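Local coordinates for nucleoprotein (PDB 5N4K) that probably packages the viral RNA genome of human coronavirus NL63 into a helical ribonucleocapsid, the part described being its N-terminal RNA-binding domain, at residues A[46-49]-A[50-53]; A[110-113]-A[114-118]; A[140-143]-A[144-147]. One frame throughout, in Å; residues are numbered along the deposited sequence. Where two conformers were deposited one is given.

Contact 1 (A[46-49]-A[50-53]); sequences VIPR and NLVP. With SO4 (sulfate ion), chain J; SO4 (sulfate ion), chain G.
Arg49 and Asn50, the two middle residues of a type I beta turn running from Pro48 to Leu51, send their side chains out together and lay the guanidinium over the amide, the two planes 22° apart. The arginine starts with CG wedged between its own N and carbonyl carbon (chi1 72°), which sets Arg49 CG beside Asn50 N. From CG the chain runs extended to NE, with CD passing near O2 of the chain G sulfate. Arg49 NE then donates to that O2 at 2.9 Å, an oxygen lying in the plane of the group at its edge. Farther out, Arg49 NH2 is bonded to O3 of the chain J sulfate at 2.7 Å, and Arg49 NH1 reaches the same oxygen weakly. Anions thus engage all three nitrogens, while Asn50 CG sits 4.1 Å above one guanidinium face, offset toward its rim. Asn50 OD1 turns back to Pro48 CB, 3.7 Å away.

Leu51 N closes the turn on Pro48 O at 3.2 Å. On the buried side Leu51 CB packs on Pro48 CD at 4.0 Å, and Leu51 CD2 meets Ile47 CG2 at 4.1 Å, the two side chains crossing at about a right angle. Leu145 of strand 145-147 adjoins this apolar patch. The sulfates probably come from the crystallisation liquor. Such a beta turn, with an apolar side facing the protein interior and a basic side chain on its exposed side, is consistent with a phosphate-binding surface of a coronavirus N-terminal RNA-binding domain.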
loop_
_atom_site.group_PDB
_atom_site.type_symbol
_atom_site.label_atom_id
_atom_site.label_comp_id
_atom_site.label_asym_id
_atom_site.label_seq_id
_atom_site.Cartn_x
_atom_site.Cartn_y
_atom_site.Cartn_z
ATOM N N VAL A 46 19.233 -0.398 1.817
ATOM C CA VAL A 46 19.895 0.226 0.754
ATOM C C VAL A 46 19.564 1.662 0.484
ATOM O O VAL A 46 20.298 2.405 -0.166
ATOM C CB VAL A 46 19.919 -0.577 -0.572
ATOM C CG1 VAL A 46 20.644 -1.940 -0.350
ATOM C CG2 VAL A 46 18.574 -0.723 -1.151
ATOM N N ILE A 47 18.374 2.107 0.909
ATOM C CA ILE A 47 17.974 3.428 0.620
ATOM C C ILE A 47 18.577 4.377 1.643
ATOM O O ILE A 47 18.314 4.223 2.866
ATOM C CB ILE A 47 16.407 3.529 0.685
ATOM C CG1 ILE A 47 15.787 2.726 -0.449
ATOM C CG2 ILE A 47 15.943 4.986 0.756
ATOM C CD1 ILE A 47 14.280 2.519 -0.353
ATOM N N PRO A 48 19.438 5.332 1.233
ATOM C CA PRO A 48 20.084 6.248 2.218
ATOM C C PRO A 48 19.063 7.060 3.009
ATOM O O PRO A 48 17.973 7.380 2.530
ATOM C CB PRO A 48 20.949 7.157 1.361
ATOM C CG PRO A 48 21.197 6.308 0.143
ATOM C CD PRO A 48 19.933 5.603 -0.133
ATOM N N ARG A 49 19.475 7.458 4.249
ATOM C CA ARG A 49 18.665 8.209 5.173
ATOM C C ARG A 49 18.104 9.436 4.583
ATOM O O ARG A 49 17.054 9.920 5.050
ATOM C CB ARG A 49 19.509 8.574 6.397
ATOM C CG ARG A 49 20.583 9.653 6.135
ATOM C CD ARG A 49 21.497 10.036 7.242
ATOM N NE ARG A 49 22.399 11.039 6.754
ATOM C CZ ARG A 49 22.166 12.318 6.716
ATOM N NH1 ARG A 49 21.095 12.828 7.297
ATOM N NH2 ARG A 49 23.030 13.129 6.120
ATOM N N ASN A 50 18.790 10.070 3.598
ATOM C CA ASN A 50 18.449 11.347 3.111
ATOM C C ASN A 50 18.111 11.329 1.604
ATOM O O ASN A 50 18.191 12.370 0.944
ATOM C CB ASN A 50 19.586 12.375 3.332
ATOM C CG ASN A 50 20.896 11.870 2.767
ATOM O OD1 ASN A 50 21.148 10.723 2.503
ATOM N ND2 ASN A 50 21.850 12.865 2.723
ATOM N N LEU A 51 17.577 10.202 1.129
ATOM C CA LEU A 51 17.236 10.047 -0.317
ATOM C C LEU A 51 15.864 10.641 -0.527
ATOM O O LEU A 51 14.849 9.916 -0.694
ATOM C CB LEU A 51 17.335 8.627 -0.698
ATOM C CG LEU A 51 17.243 8.437 -2.269
ATOM C CD1 LEU A 51 18.559 8.865 -2.919
ATOM C CD2 LEU A 51 16.931 7.037 -2.666
ATOM N N VAL A 52 15.794 11.970 -0.620
ATOM C CA VAL A 52 14.598 12.740 -0.876
ATOM C C VAL A 52 14.676 13.364 -2.286
ATOM O O VAL A 52 15.612 14.158 -2.510
ATOM C CB VAL A 52 14.336 13.870 0.175
ATOM C CG1 VAL A 52 13.053 14.532 -0.078
ATOM C CG2 VAL A 52 14.415 13.335 1.615
ATOM N N PRO A 53 13.705 13.092 -3.173
ATOM C CA PRO A 53 13.738 13.770 -4.492
ATOM C C PRO A 53 13.738 15.224 -4.335
ATOM O O PRO A 53 13.152 15.816 -3.465
ATOM C CB PRO A 53 12.450 13.323 -5.157
ATOM C CG PRO A 53 12.114 12.061 -4.519
ATOM C CD PRO A 53 12.599 12.133 -3.064
HETATM S S SO4 J . 21.732 15.893 4.213
HETATM O O1 SO4 J . 22.420 14.964 3.311
HETATM O O2 SO4 J . 22.529 17.132 4.266
HETATM O O3 SO4 J . 21.530 15.373 5.597
HETATM O O4 SO4 J . 20.402 15.995 3.872
HETATM S S SO4 G . 24.715 7.891 5.838
HETATM O O1 SO4 G . 26.123 7.471 5.908
HETATM O O2 SO4 G . 24.543 9.400 5.788
HETATM O O3 SO4 G . 23.926 7.357 4.640
HETATM O O4 SO4 G . 24.025 7.152 6.863
#

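Contact 2 (A[110-113]-A[114-118]); sequences WVAK and EGAKT. With SO4 (sulfate ion), chain J.
Ala116 and Lys113 meet at the two ends of a type II beta turn, where Ala116 N donates to Lys113 O at 3.1 Å in a nearly straight bond (160°). Ala116 CB lies 3.3 Å from that same Lys113 O and, farther off, approaches Ala112 CB at 4.4 Å; Ile63 of the neighbouring strand packs on both alanines. Lys113 has CG anti to its carbonyl carbon (chi1 -74°) and is extended beyond it; this extended chain carries NZ away from the turn to Ser138 OG, to which it is hydrogen-bonded. Its root stays at the turn: Lys113 CB is 3.3 Å from O4 of the chain J sulfate.

The anion is held here by backbone, since Glu114 N donates to its O4 at 3.0 Å and more weakly to O3. Glu114 CB lies beside the sulfate. In the conformer given, the rest of the Glu114 side chain is extended and leads outward. Gly115, with its positive phi of 96°, occupies the third position of the turn. This is the classic type II turn with glycine at that place, here leading out of strand 108-112, an outermost strand of the domain's antiparallel sheet.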
loop_
_atom_site.group_PDB
_atom_site.type_symbol
_atom_site.label_atom_id
_atom_site.label_comp_id
_atom_site.label_asym_id
_atom_site.label_seq_id
_atom_site.Cartn_x
_atom_site.Cartn_y
_atom_site.Cartn_z
ATOM N N TRP A 110 11.936 5.404 5.648
ATOM C CA TRP A 110 11.872 6.813 5.919
ATOM C C TRP A 110 13.101 7.610 5.489
ATOM O O TRP A 110 14.252 7.114 5.679
ATOM C CB TRP A 110 11.630 6.952 7.423
ATOM C CG TRP A 110 10.297 6.328 7.838
ATOM C CD1 TRP A 110 10.096 5.083 8.358
ATOM C CD2 TRP A 110 9.044 6.962 7.742
ATOM N NE1 TRP A 110 8.749 4.932 8.621
ATOM C CE2 TRP A 110 8.075 6.039 8.258
ATOM C CE3 TRP A 110 8.612 8.165 7.243
ATOM C CZ2 TRP A 110 6.733 6.381 8.230
ATOM C CZ3 TRP A 110 7.273 8.523 7.282
ATOM C CH2 TRP A 110 6.357 7.583 7.806
ATOM N N VAL A 111 12.861 8.800 5.004
ATOM C CA VAL A 111 13.968 9.648 4.500
ATOM C C VAL A 111 13.715 11.052 4.893
ATOM O O VAL A 111 12.592 11.567 4.978
ATOM C CB VAL A 111 14.131 9.521 2.957
ATOM C CG1 VAL A 111 14.720 8.173 2.578
ATOM C CG2 VAL A 111 12.812 9.838 2.243
ATOM N N ALA A 112 14.832 11.808 5.142
ATOM C CA ALA A 112 14.751 13.240 5.426
ATOM C C ALA A 112 16.096 13.883 5.149
ATOM O O ALA A 112 17.119 13.267 5.405
ATOM C CB ALA A 112 14.423 13.496 6.910
ATOM N N LYS A 113 16.046 15.099 4.655
ATOM C CA LYS A 113 17.247 15.881 4.550
ATOM C C LYS A 113 17.427 16.820 5.735
ATOM O O LYS A 113 16.504 17.093 6.459
ATOM C CB LYS A 113 17.184 16.724 3.322
ATOM C CG LYS A 113 17.390 15.907 2.042
ATOM C CD LYS A 113 17.454 16.933 0.896
ATOM C CE LYS A 113 18.157 16.432 -0.297
ATOM N NZ LYS A 113 17.949 17.349 -1.441
ATOM N N GLU A 114 18.692 17.267 5.933
ATOM C CA GLU A 114 19.015 18.250 6.939
ATOM C C GLU A 114 18.161 19.485 6.762
ATOM O O GLU A 114 17.902 19.992 5.619
ATOM C CB GLU A 114 20.494 18.602 6.798
ATOM C CG GLU A 114 20.959 19.504 7.901
ATOM C CD GLU A 114 22.459 19.805 7.802
ATOM O OE1 GLU A 114 22.845 20.559 6.917
ATOM O OE2 GLU A 114 23.258 19.287 8.591
ATOM N N GLY A 115 17.574 19.973 7.839
ATOM C CA GLY A 115 16.665 21.121 7.826
ATOM C C GLY A 115 15.204 20.783 7.766
ATOM O O GLY A 115 14.389 21.732 7.912
ATOM N N ALA A 116 14.866 19.525 7.458
ATOM C CA ALA A 116 13.478 19.161 7.421
ATOM C C ALA A 116 12.848 19.245 8.825
ATOM O O ALA A 116 13.589 19.074 9.847
ATOM C CB ALA A 116 13.278 17.784 6.921
ATOM N N LYS A 117 11.547 19.404 8.904
ATOM C CA LYS A 117 10.835 19.263 10.147
ATOM C C LYS A 117 9.899 18.073 10.091
ATOM O O LYS A 117 9.229 17.755 9.058
ATOM C CB LYS A 117 10.067 20.491 10.386
ATOM C CG LYS A 117 10.962 21.706 10.594
ATOM C CD LYS A 117 10.131 22.883 11.182
ATOM C CE LYS A 117 8.583 22.711 11.332
ATOM N NZ LYS A 117 8.037 22.272 12.670
ATOM N N THR A 118 9.767 17.440 11.224
ATOM C CA THR A 118 9.022 16.162 11.344
ATOM C C THR A 118 7.518 16.458 11.508
ATOM O O THR A 118 6.907 16.053 12.443
ATOM C CB THR A 118 9.560 15.225 12.449
ATOM O OG1 THR A 118 9.564 15.987 13.656
ATOM C CG2 THR A 118 10.985 14.800 12.162
HETATM S S SO4 J . 21.732 15.893 4.213
HETATM O O1 SO4 J . 22.420 14.964 3.311
HETATM O O2 SO4 J . 22.529 17.132 4.266
HETATM O O3 SO4 J . 21.530 15.373 5.597
HETATM O O4 SO4 J . 20.402 15.995 3.872
#

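Contact 3 (A[140-143]-A[144-147]); sequences ALPP and ELSV
The backbone of Pro142 to Leu145 folds into a type I beta turn that leads directly into strand 145-147. Leu145 N donates to Pro142 O at 3.1 Å with an angle of 165° at the hydrogen. Prolines fill the first two positions of the turn.

Leu145 and Pro142 point the same way and lie side by side, with Leu145 CD1 on Pro142 CD at 3.9 Å. Leu141 comes to the strand from the other arm of the turn, crossing Leu145 at about a right angle: its CD2 rests 4.1 Å from Leu145 CB, and its CD1 spans to Val147 CG2, 4.3 Å away, passing Leu145 O on the way.

Glu144 runs alongside Pro143. A bend at chi2 (85°) folds the carboxylate back over the start of the proline ring, where Glu144 OE1 lies 3.4 Å from Pro143 CD and 3.5 Å from Pro142 CB. The other oxygen, OE2, forms a salt bridge with Lys41.

Around this turn, Leu51 touches both leucines, and the backbone of Ser146 pairs with Leu36 in the adjoining strand. The chemistry is therefore mostly apolar, with one backbone bond closing the turn; the single acid is folded over the prolines, and its charge is probably offset largely by the lysine.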
loop_
_atom_site.group_PDB
_atom_site.type_symbol
_atom_site.label_atom_id
_atom_site.label_comp_id
_atom_site.label_asym_id
_atom_site.label_seq_id
_atom_site.Cartn_x
_atom_site.Cartn_y
_atom_site.Cartn_z
ATOM N N ALA A 140 24.601 10.383 -4.783
ATOM C CA ALA A 140 24.667 9.263 -5.713
ATOM C C ALA A 140 23.644 8.222 -5.286
ATOM O O ALA A 140 23.451 8.018 -4.113
ATOM C CB ALA A 140 26.054 8.641 -5.752
ATOM N N LEU A 141 23.021 7.561 -6.235
ATOM C CA LEU A 141 22.277 6.339 -5.926
ATOM C C LEU A 141 23.179 5.246 -5.618
ATOM O O LEU A 141 24.170 5.005 -6.368
ATOM C CB LEU A 141 21.421 5.888 -7.086
ATOM C CG LEU A 141 20.154 6.664 -7.310
ATOM C CD1 LEU A 141 19.364 6.235 -8.526
ATOM C CD2 LEU A 141 19.189 6.702 -6.152
ATOM N N PRO A 142 22.962 4.491 -4.561
ATOM C CA PRO A 142 23.661 3.244 -4.364
ATOM C C PRO A 142 23.499 2.267 -5.509
ATOM O O PRO A 142 22.531 2.351 -6.244
ATOM C CB PRO A 142 23.030 2.702 -3.044
ATOM C CG PRO A 142 22.432 3.931 -2.369
ATOM C CD PRO A 142 21.913 4.715 -3.506
ATOM N N PRO A 143 24.437 1.282 -5.589
ATOM C CA PRO A 143 24.424 0.379 -6.751
ATOM C C PRO A 143 23.134 -0.403 -6.912
ATOM O O PRO A 143 22.738 -0.763 -8.024
ATOM C CB PRO A 143 25.595 -0.543 -6.449
ATOM C CG PRO A 143 26.474 0.193 -5.618
ATOM C CD PRO A 143 25.613 1.056 -4.716
ATOM N N GLU A 144 22.426 -0.649 -5.813
ATOM C CA GLU A 144 21.184 -1.467 -5.852
ATOM C C GLU A 144 19.935 -0.710 -6.261
ATOM O O GLU A 144 18.912 -1.352 -6.424
ATOM C CB GLU A 144 20.961 -2.034 -4.463
ATOM C CG GLU A 144 22.069 -2.896 -3.888
ATOM C CD GLU A 144 23.189 -2.124 -3.183
ATOM O OE1 GLU A 144 23.243 -0.836 -3.154
ATOM O OE2 GLU A 144 24.079 -2.912 -2.711
ATOM N N LEU A 145 20.020 0.579 -6.441
ATOM C CA LEU A 145 18.903 1.426 -6.801
ATOM C C LEU A 145 19.053 2.033 -8.233
ATOM O O LEU A 145 20.145 2.468 -8.600
ATOM C CB LEU A 145 18.721 2.620 -5.826
ATOM C CG LEU A 145 18.373 2.199 -4.412
ATOM C CD1 LEU A 145 18.180 3.486 -3.621
ATOM C CD2 LEU A 145 17.089 1.418 -4.363
ATOM N N SER A 146 17.967 1.993 -8.988
ATOM C CA SER A 146 17.939 2.678 -10.305
ATOM C C SER A 146 16.603 3.263 -10.585
ATOM O O SER A 146 15.577 2.809 -10.055
ATOM C CB SER A 146 18.321 1.634 -11.390
ATOM O OG SER A 146 17.397 0.620 -11.507
ATOM N N VAL A 147 16.580 4.324 -11.349
ATOM C CA VAL A 147 15.311 4.923 -11.680
ATOM C C VAL A 147 14.612 4.089 -12.739
ATOM O O VAL A 147 15.241 3.585 -13.704
ATOM C CB VAL A 147 15.447 6.346 -12.177
ATOM C CG1 VAL A 147 14.092 6.876 -12.592
ATOM C CG2 VAL A 147 16.132 7.227 -11.173
#

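All three contacts are turns closed by one backbone bond, but they differ in setting. Contact 1 is partly buried and lies between the others, whereas contacts 2 and 3 are at the surface, their centres 20 Å apart and without mutual touch. Contact 1 reaches contact 2 through a probable hydrogen bond from Ala112 N to Arg49 O, and the two share the chain J sulfate, gripped by a side chain in one and by a backbone amide in the other. Toward contact 3 it is joined by packing, mainly apolar, with Leu51 against Leu145 and Pro48 against Pro142. The segment 46-53 thus bridges elements at the sheet's two outermost strands, 108-112 and 145-147.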